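Local coordinates for variant surface glycoprotein MITAT 1.1 (Trypanosoma brucei brucei, PDB 5LY9) that coats the surface of the parasite as one of many antigenically distinct variants, whose serial expression lets the trypanosome evade the immune response of its host, at residues 165-170 with 244-249; 329-334 with 343-348; 136-139 with 145-148. All blocks are in the same frame, centred on the assembly; numbering follows the deposited sequence.

How the interactions relate
From the N terminus, interaction 3 comes first: 136-139 meets 145-148 across a short reversal in a three-stranded antiparallel sheet. Interaction 1 follows and closes the longest loop, in which 73 residues, including all four strands of another antiparallel sheet, separate 165-170 from 244-249. Interaction 2 then joins 329-334 to the start of helix 343-367 over eight residues. The three loops run in series, none nesting in or crossing another. Interactions 1 and 3 lie near each other, centres 22 Å apart, and both tie loops to the C-terminal part of the long helix 62-114. Interaction 2 lies 50 Å from either, centre to centre, where it packs on the second subunit, which interaction 3 also touches.

Interaction 1 of 3, residues 165-170 with 244-249; sequences TGYPNL and PAWHEA
An edge-to-face aromatic pair, Tyr167 with Trp246, joins a type I beta turn of the loop 165-170 to the first turns of helix 244-254. The rim of the indole comes down on the flat side of the phenol: Trp246 CE3 lies over one face of the Tyr167 ring, 3.6 Å from CZ and offset toward the rim. The six-membered ring of Trp246 and the ring of Tyr167 stand 77° apart, their centroids separated by 5.1 Å, so this is a T-shaped contact rather than a parallel stack. Tyr167 has a second hold on the same residue. Tyr167 OH donates to Trp246 O at 2.8 Å, lying in the carbonyl plane on a lone pair, with a C=O...O angle of 121°. Trp246 O in turn lies in the plane of the phenol ring, at its edge. Ala249, one helical turn further on, presents its CB 3.6 Å from Tyr167 OH, a methyl small enough, probably, to let the hydroxyl reach the helix backbone.

The turn from Tyr167 to Leu170, closed by a weak backbone bond, brings both terminal side chains to the indole. Leu170 CD1 packs on Trp246 CZ3 at 3.3 Å, a tight approach for two carbons, neither face-on nor edge-on to the indole. The first torsion of Trp246 (chi1 -62°) sets CG beside the backbone N, bringing CE3 and CZ3 to Tyr167 and Leu170. Trp246 NE1 donates to Leu214 O. Leu17 of helix 8-21 and Leu101 of helix 62-114 pack against both aromatic residues.

All the touching residues are buried, and the polar groups are accounted for: the phenol hydroxyl and the indole N-H each find a backbone carbonyl. The face contact and the hydrogen bond together probably restrict the rotation of the Tyr167 ring, fastening the loop to the helix.

Interaction 2 of 3, residues 329-334 with 343-348; sequences AGRTTE and TVELGD
Arg331 NH1 is gripped twice by one residue of helix 343-367, directly and through water. Arg331 NH1 donates to Glu345 OE1 at 3.0 Å in a nearly straight salt bridge, the N-H...O angle being 168°. Arg331 NH1 also donates to water 2 at 2.9 Å, and that water passes a hydrogen to Glu345 O. The carboxylate oxygen lies close to the guanidinium plane, yet is itself met from above the carboxylate plane, and the two flat groups are turned 50° apart. Arg331 bends at chi3 (68°), which swings the guanidinium across the extended Glu345 chain at about a right angle; both side chains also rest on Ile340. Arg331 NH2 donates to water 3 at 2.7 Å. Glutamate suits the first turn of a helix, where its negative charge would probably be favoured by the helix end.

A second point of contact is apolar at its centre. Ala329 CB touches Asp348 CB at 3.8 Å, alanine fitting directly against the aspartate because it has nothing beyond CB, while water 1 donates both to Ala329 O and, at 2.8 Å, to Asp348 OD2. That carboxylate oxygen has a stronger partner in a salt bridge with Arg74 of the second subunit, so OD2 is shared by the water and the arginine. Ala329 N is bound by Asn352, one turn further along the same helix.

The loop linking antiparallel strands 323-324 and 335-336 is thereby pinned to the beginning of the last helix, at the dimer interface of the elongated, helical N-terminal domain typical of A-type variant surface glycoproteins.

Interaction 3 of 3, residues 136-139 with 145-148; sequences RETK and CALS
Thr138 and Cys145 make the firm part of this contact through their backbones: Cys145 N donates to Thr138 O at 2.8 Å, with an N-H...O angle of 155°. The same carbonyl oxygen stands close to Cys145 O, an approach of two acceptors probably eased by Arg135, whose NH2 donates to the cysteine carbonyl. Beside this bond the side chains make a small apolar contact. Thr138 CG2 reaches Ala146 CB at 4.0 Å, methyl beside methyl. The threonine hydroxyl, set between the backbone N and the carbonyl carbon (chi1 56°), bonds instead to Glu144 OE1.

The looser, solvent side belongs to the type II' turn from Arg136 to Lys139. Its backbone is closed by bonds in both directions, Arg136 N to Lys139 O at 2.9 Å and Lys139 N to Arg136 O at 3.0 Å. Threonine fits the third position of such a turn. The second, with its positive phi, most often goes to glycine; Glu137 is unusual there, though its charged side chain suits the solvent.

The cysteine side chain leads instead to helix 8-21. Its SG lies anti to the backbone N (chi1 -156°) and is bonded to Cys15 in a disulfide, its side chain also packing on Leu109. The small antiparallel sheet 135-136, 139-140 and 143-144 is thus linked through Cys145 to helix 8-21, while Leu147, centre of an inverse gamma turn, lays the chain along helix 62-114 against Asp106, Asn110 and Glu113.

Interaction 1 of 3, residues 165-170 with 244-249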
loop_
_atom_site.group_PDB
_atom_site.type_symbol
_atom_site.label_atom_id
_atom_site.label_comp_id
_atom_site.label_asym_id
_atom_site.label_seq_id
_atom_site.Cartn_x
_atom_site.Cartn_y
_atom_site.Cartn_z
ATOM N N THR A 165 -12.734 14.222 -12.465
ATOM C CA THR A 165 -12.785 14.537 -13.856
ATOM C C THR A 165 -11.425 14.537 -14.515
ATOM O O THR A 165 -11.271 14.107 -15.657
ATOM C CB THR A 165 -13.505 15.903 -14.022
ATOM O OG1 THR A 165 -14.856 15.733 -13.502
ATOM C CG2 THR A 165 -13.573 16.260 -15.495
ATOM N N GLY A 166 -10.439 15.056 -13.793
ATOM C CA GLY A 166 -9.115 15.171 -14.354
ATOM C C GLY A 166 -8.234 16.131 -13.576
ATOM O O GLY A 166 -8.298 16.173 -12.392
ATOM N N TYR A 167 -7.416 16.856 -14.282
ATOM C CA TYR A 167 -6.485 17.825 -13.712
ATOM C C TYR A 167 -6.914 19.227 -14.130
ATOM O O TYR A 167 -6.442 19.789 -15.145
ATOM C CB TYR A 167 -5.060 17.551 -14.213
ATOM C CG TYR A 167 -4.569 16.146 -13.942
ATOM C CD1 TYR A 167 -4.903 15.079 -14.808
ATOM C CD2 TYR A 167 -3.756 15.880 -12.849
ATOM C CE1 TYR A 167 -4.351 13.786 -14.543
ATOM C CE2 TYR A 167 -3.209 14.666 -12.619
ATOM C CZ TYR A 167 -3.528 13.624 -13.444
ATOM O OH TYR A 167 -2.979 12.398 -13.127
ATOM N N PRO A 168 -7.825 19.806 -13.367
ATOM C CA PRO A 168 -8.562 20.991 -13.917
ATOM C C PRO A 168 -7.732 22.252 -14.048
ATOM O O PRO A 168 -8.061 23.103 -14.886
ATOM C CB PRO A 168 -9.669 21.231 -12.882
ATOM C CG PRO A 168 -9.168 20.560 -11.661
ATOM C CD PRO A 168 -8.452 19.331 -12.129
ATOM N N ASN A 169 -6.663 22.367 -13.264
ATOM C CA ASN A 169 -5.860 23.596 -13.282
ATOM C C ASN A 169 -4.691 23.571 -14.245
ATOM O O ASN A 169 -4.067 24.629 -14.483
ATOM C CB ASN A 169 -5.459 23.979 -11.866
ATOM C CG ASN A 169 -6.655 24.286 -11.016
ATOM O OD1 ASN A 169 -7.586 24.947 -11.474
ATOM N ND2 ASN A 169 -6.637 23.855 -9.763
ATOM N N LEU A 170 -4.337 22.395 -14.793
ATOM C CA LEU A 170 -3.310 22.334 -15.812
ATOM C C LEU A 170 -3.753 22.964 -17.072
ATOM O O LEU A 170 -4.857 22.701 -17.599
ATOM C CB LEU A 170 -2.880 20.881 -16.114
ATOM C CG LEU A 170 -2.251 20.109 -14.949
ATOM C CD1 LEU A 170 -1.553 18.859 -15.457
ATOM C CD2 LEU A 170 -1.385 20.800 -13.963
ATOM N N PRO A 244 0.372 7.947 -20.241
ATOM C CA PRO A 244 -0.055 6.854 -19.339
ATOM C C PRO A 244 0.120 7.167 -17.863
ATOM O O PRO A 244 -0.729 6.743 -17.101
ATOM C CB PRO A 244 0.796 5.636 -19.749
ATOM C CG PRO A 244 1.857 6.212 -20.552
ATOM C CD PRO A 244 1.354 7.453 -21.234
ATOM N N ALA A 245 1.228 7.745 -17.423
ATOM C CA ALA A 245 1.364 7.996 -15.985
ATOM C C ALA A 245 0.266 8.909 -15.440
ATOM O O ALA A 245 -0.143 8.766 -14.269
ATOM C CB ALA A 245 2.729 8.551 -15.634
ATOM N N TRP A 246 -0.195 9.867 -16.264
ATOM C CA TRP A 246 -1.264 10.793 -15.884
ATOM C C TRP A 246 -2.605 10.083 -15.841
ATOM O O TRP A 246 -3.348 10.260 -14.904
ATOM C CB TRP A 246 -1.343 11.958 -16.857
ATOM C CG TRP A 246 -0.091 12.772 -16.869
ATOM C CD1 TRP A 246 1.052 12.549 -17.570
ATOM C CD2 TRP A 246 0.104 14.011 -16.200
ATOM N NE1 TRP A 246 1.938 13.570 -17.381
ATOM C CE2 TRP A 246 1.379 14.492 -16.552
ATOM C CE3 TRP A 246 -0.663 14.762 -15.329
ATOM C CZ2 TRP A 246 1.894 15.708 -16.026
ATOM C CZ3 TRP A 246 -0.148 15.939 -14.816
ATOM C CH2 TRP A 246 1.094 16.400 -15.158
ATOM N N HIS A 247 -2.870 9.249 -16.821
ATOM C CA HIS A 247 -4.081 8.442 -16.779
ATOM C C HIS A 247 -4.054 7.521 -15.564
ATOM O O HIS A 247 -5.076 7.387 -14.890
ATOM C CB HIS A 247 -4.159 7.557 -18.023
ATOM C CG HIS A 247 -5.406 6.749 -18.062
ATOM N ND1 HIS A 247 -5.537 5.580 -17.375
ATOM C CD2 HIS A 247 -6.615 7.011 -18.599
ATOM C CE1 HIS A 247 -6.766 5.108 -17.537
ATOM N NE2 HIS A 247 -7.420 5.926 -18.330
ATOM N N GLU A 248 -2.892 6.908 -15.258
ATOM C CA GLU A 248 -2.810 5.976 -14.193
ATOM C C GLU A 248 -3.037 6.607 -12.811
ATOM O O GLU A 248 -3.808 6.082 -12.007
ATOM C CB GLU A 248 -1.466 5.230 -14.222
ATOM C CG GLU A 248 -1.275 4.319 -13.027
ATOM C CD GLU A 248 -2.209 3.108 -12.956
ATOM O OE1 GLU A 248 -2.985 2.822 -13.878
ATOM O OE2 GLU A 248 -2.148 2.415 -11.937
ATOM N N ALA A 249 -2.434 7.772 -12.528
ATOM C CA ALA A 249 -2.740 8.459 -11.249
ATOM C C ALA A 249 -4.200 8.852 -11.148
ATOM O O ALA A 249 -4.776 8.727 -10.093
ATOM C CB ALA A 249 -1.879 9.658 -11.024
#

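Interaction 2 of 3, residues 329-334 with 343-348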
loop_
_atom_site.group_PDB
_atom_site.type_symbol
_atom_site.label_atom_id
_atom_site.label_comp_id
_atom_site.label_asym_id
_atom_site.label_seq_id
_atom_site.Cartn_x
_atom_site.Cartn_y
_atom_site.Cartn_z
ATOM N N ALA A 329 -10.258 -13.906 32.535
ATOM C CA ALA A 329 -9.099 -13.579 31.728
ATOM C C ALA A 329 -8.074 -12.679 32.460
ATOM O O ALA A 329 -7.398 -11.848 31.850
ATOM C CB ALA A 329 -9.546 -12.955 30.413
ATOM N N GLY A 330 -7.956 -12.864 33.764
ATOM C CA GLY A 330 -7.001 -12.086 34.588
ATOM C C GLY A 330 -7.362 -10.614 34.731
ATOM O O GLY A 330 -6.521 -9.832 35.137
ATOM N N ARG A 331 -8.595 -10.235 34.373
ATOM C CA ARG A 331 -8.990 -8.840 34.427
ATOM C C ARG A 331 -9.100 -8.399 35.864
ATOM O O ARG A 331 -9.622 -9.109 36.684
ATOM C CB ARG A 331 -10.283 -8.584 33.634
ATOM C CG ARG A 331 -10.079 -8.880 32.156
ATOM C CD ARG A 331 -11.383 -8.848 31.375
ATOM N NE ARG A 331 -11.858 -7.461 31.356
ATOM C CZ ARG A 331 -11.434 -6.491 30.499
ATOM N NH1 ARG A 331 -10.546 -6.744 29.535
ATOM N NH2 ARG A 331 -11.874 -5.236 30.632
ATOM N N THR A 332 -8.612 -7.203 36.139
ATOM C CA THR A 332 -8.504 -6.671 37.524
ATOM C C THR A 332 -9.812 -6.112 38.035
ATOM O O THR A 332 -10.082 -6.178 39.224
ATOM C CB THR A 332 -7.420 -5.569 37.557
ATOM O OG1 THR A 332 -6.174 -6.123 37.085
ATOM C CG2 THR A 332 -7.206 -5.102 38.883
ATOM N N THR A 333 -10.624 -5.548 37.151
ATOM C CA THR A 333 -11.880 -4.890 37.541
ATOM C C THR A 333 -13.001 -5.265 36.608
ATOM O O THR A 333 -12.733 -5.664 35.441
ATOM C CB THR A 333 -11.690 -3.374 37.526
ATOM O OG1 THR A 333 -11.267 -2.968 36.230
ATOM C CG2 THR A 333 -10.576 -2.993 38.541
ATOM N N GLU A 334 -14.231 -5.211 37.101
ATOM C CA GLU A 334 -15.399 -5.536 36.269
ATOM C C GLU A 334 -15.578 -4.468 35.201
ATOM O O GLU A 334 -15.152 -3.322 35.398
ATOM C CB GLU A 334 -16.659 -5.651 37.076
ATOM C CG GLU A 334 -17.179 -4.304 37.511
ATOM C CD GLU A 334 -18.512 -4.396 38.206
ATOM O OE1 GLU A 334 -18.792 -5.490 38.734
ATOM O OE2 GLU A 334 -19.267 -3.382 38.183
ATOM N N THR A 343 -9.582 -5.966 20.592
ATOM C CA THR A 343 -9.821 -7.307 20.109
ATOM C C THR A 343 -9.046 -8.379 20.822
ATOM O O THR A 343 -9.527 -9.472 20.962
ATOM C CB THR A 343 -9.598 -7.489 18.593
ATOM O OG1 THR A 343 -8.282 -7.118 18.287
ATOM C CG2 THR A 343 -10.549 -6.591 17.808
ATOM N N VAL A 344 -7.834 -8.095 21.233
ATOM C CA VAL A 344 -7.057 -9.090 21.963
ATOM C C VAL A 344 -7.714 -9.372 23.302
ATOM O O VAL A 344 -7.928 -10.539 23.704
ATOM C CB VAL A 344 -5.578 -8.603 22.174
ATOM C CG1 VAL A 344 -4.855 -9.534 23.115
ATOM C CG2 VAL A 344 -4.922 -8.570 20.842
ATOM N N GLU A 345 -8.071 -8.316 24.011
ATOM C CA GLU A 345 -8.835 -8.513 25.255
ATOM C C GLU A 345 -10.096 -9.304 25.094
ATOM O O GLU A 345 -10.385 -10.170 25.917
ATOM C CB GLU A 345 -9.247 -7.185 25.892
ATOM C CG GLU A 345 -8.045 -6.425 26.421
ATOM C CD GLU A 345 -8.398 -5.083 27.076
ATOM O OE1 GLU A 345 -9.595 -4.854 27.427
ATOM O OE2 GLU A 345 -7.429 -4.213 27.181
ATOM N N LEU A 346 -10.855 -8.994 24.050
ATOM C CA LEU A 346 -12.136 -9.680 23.839
ATOM C C LEU A 346 -11.931 -11.137 23.513
ATOM O O LEU A 346 -12.641 -11.987 23.984
ATOM C CB LEU A 346 -12.934 -8.998 22.741
ATOM C CG LEU A 346 -13.480 -7.665 23.244
ATOM C CD1 LEU A 346 -13.909 -6.850 22.039
ATOM C CD2 LEU A 346 -14.680 -7.790 24.234
ATOM N N GLY A 347 -10.920 -11.426 22.680
ATOM C CA GLY A 347 -10.492 -12.801 22.421
ATOM C C GLY A 347 -10.162 -13.603 23.685
ATOM O O GLY A 347 -10.566 -14.770 23.812
ATOM N N ASP A 348 -9.445 -13.011 24.612
ATOM C CA ASP A 348 -9.151 -13.651 25.891
ATOM C C ASP A 348 -10.462 -13.942 26.687
ATOM O O ASP A 348 -10.641 -15.036 27.270
ATOM C CB ASP A 348 -8.322 -12.722 26.798
ATOM C CG ASP A 348 -6.859 -12.632 26.425
ATOM O OD1 ASP A 348 -6.364 -13.280 25.480
ATOM O OD2 ASP A 348 -6.172 -11.813 27.144
HETATM O O HOH W 1 -7.140 -10.483 29.353
HETATM O O HOH W 2 -9.527 -9.242 28.595
HETATM O O HOH W 3 -10.556 -3.327 29.228
#

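Interaction 3 of 3, residues 136-139 with 145-148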
loop_
_atom_site.group_PDB
_atom_site.type_symbol
_atom_site.label_atom_id
_atom_site.label_comp_id
_atom_site.label_asym_id
_atom_site.label_seq_id
_atom_site.Cartn_x
_atom_site.Cartn_y
_atom_site.Cartn_z
ATOM N N ARG A 136 12.541 30.476 -2.615
ATOM C CA ARG A 136 12.798 30.721 -1.202
ATOM C C ARG A 136 12.396 29.488 -0.427
ATOM O O ARG A 136 11.200 29.240 -0.251
ATOM C CB ARG A 136 12.017 31.942 -0.712
ATOM C CG ARG A 136 12.158 33.181 -1.586
ATOM C CD ARG A 136 11.543 34.430 -0.924
ATOM N NE ARG A 136 11.815 35.645 -1.709
ATOM C CZ ARG A 136 11.202 35.959 -2.852
ATOM N NH1 ARG A 136 10.257 35.185 -3.390
ATOM N NH2 ARG A 136 11.568 37.060 -3.490
ATOM N N GLU A 137 13.371 28.700 0.009
ATOM C CA GLU A 137 13.086 27.429 0.698
ATOM C C GLU A 137 12.227 26.568 -0.192
ATOM O O GLU A 137 12.605 26.261 -1.329
ATOM C CB GLU A 137 12.400 27.682 2.034
ATOM C CG GLU A 137 12.940 28.835 2.798
ATOM C CD GLU A 137 14.296 28.584 3.242
ATOM O OE1 GLU A 137 14.495 27.435 3.712
ATOM O OE2 GLU A 137 15.136 29.532 3.136
ATOM N N THR A 138 11.014 26.230 0.243
ATOM C CA THR A 138 10.177 25.297 -0.522
ATOM C C THR A 138 9.261 25.988 -1.528
ATOM O O THR A 138 8.574 25.324 -2.255
ATOM C CB THR A 138 9.293 24.513 0.428
ATOM O OG1 THR A 138 8.531 25.422 1.231
ATOM C CG2 THR A 138 10.149 23.588 1.247
ATOM N N LYS A 139 9.302 27.296 -1.590
ATOM C CA LYS A 139 8.429 28.122 -2.415
ATOM C C LYS A 139 9.134 28.582 -3.706
ATOM O O LYS A 139 10.335 28.897 -3.683
ATOM C CB LYS A 139 8.063 29.390 -1.669
ATOM C CG LYS A 139 7.289 29.185 -0.389
ATOM C CD LYS A 139 7.163 30.468 0.404
ATOM C CE LYS A 139 8.415 31.173 0.904
ATOM N NZ LYS A 139 8.950 30.408 1.988
ATOM N N CYS A 145 6.291 24.700 -3.724
ATOM C CA CYS A 145 6.808 23.821 -4.765
ATOM C C CYS A 145 8.027 23.038 -4.259
ATOM O O CYS A 145 9.171 23.286 -4.704
ATOM C CB CYS A 145 7.137 24.662 -5.982
ATOM S SG CYS A 145 7.132 23.712 -7.521
ATOM N N ALA A 146 7.768 22.118 -3.341
ATOM C CA ALA A 146 8.833 21.372 -2.702
ATOM C C ALA A 146 9.003 20.187 -3.650
ATOM O O ALA A 146 8.099 19.294 -3.772
ATOM C CB ALA A 146 8.496 20.913 -1.301
ATOM N N LEU A 147 10.176 20.100 -4.213
ATOM C CA LEU A 147 10.411 18.965 -5.197
ATOM C C LEU A 147 10.990 17.809 -4.355
ATOM O O LEU A 147 12.146 17.390 -4.503
ATOM C CB LEU A 147 11.335 19.443 -6.239
ATOM C CG LEU A 147 10.870 20.707 -6.918
ATOM C CD1 LEU A 147 11.837 21.205 -7.963
ATOM C CD2 LEU A 147 9.507 20.478 -7.569
ATOM N N SER A 148 10.144 17.338 -3.435
ATOM C CA SER A 148 10.519 16.310 -2.494
ATOM C C SER A 148 9.299 15.531 -2.083
ATOM O O SER A 148 8.180 16.005 -2.284
ATOM C CB SER A 148 11.173 16.913 -1.211
ATOM O OG SER A 148 10.297 17.833 -0.597
#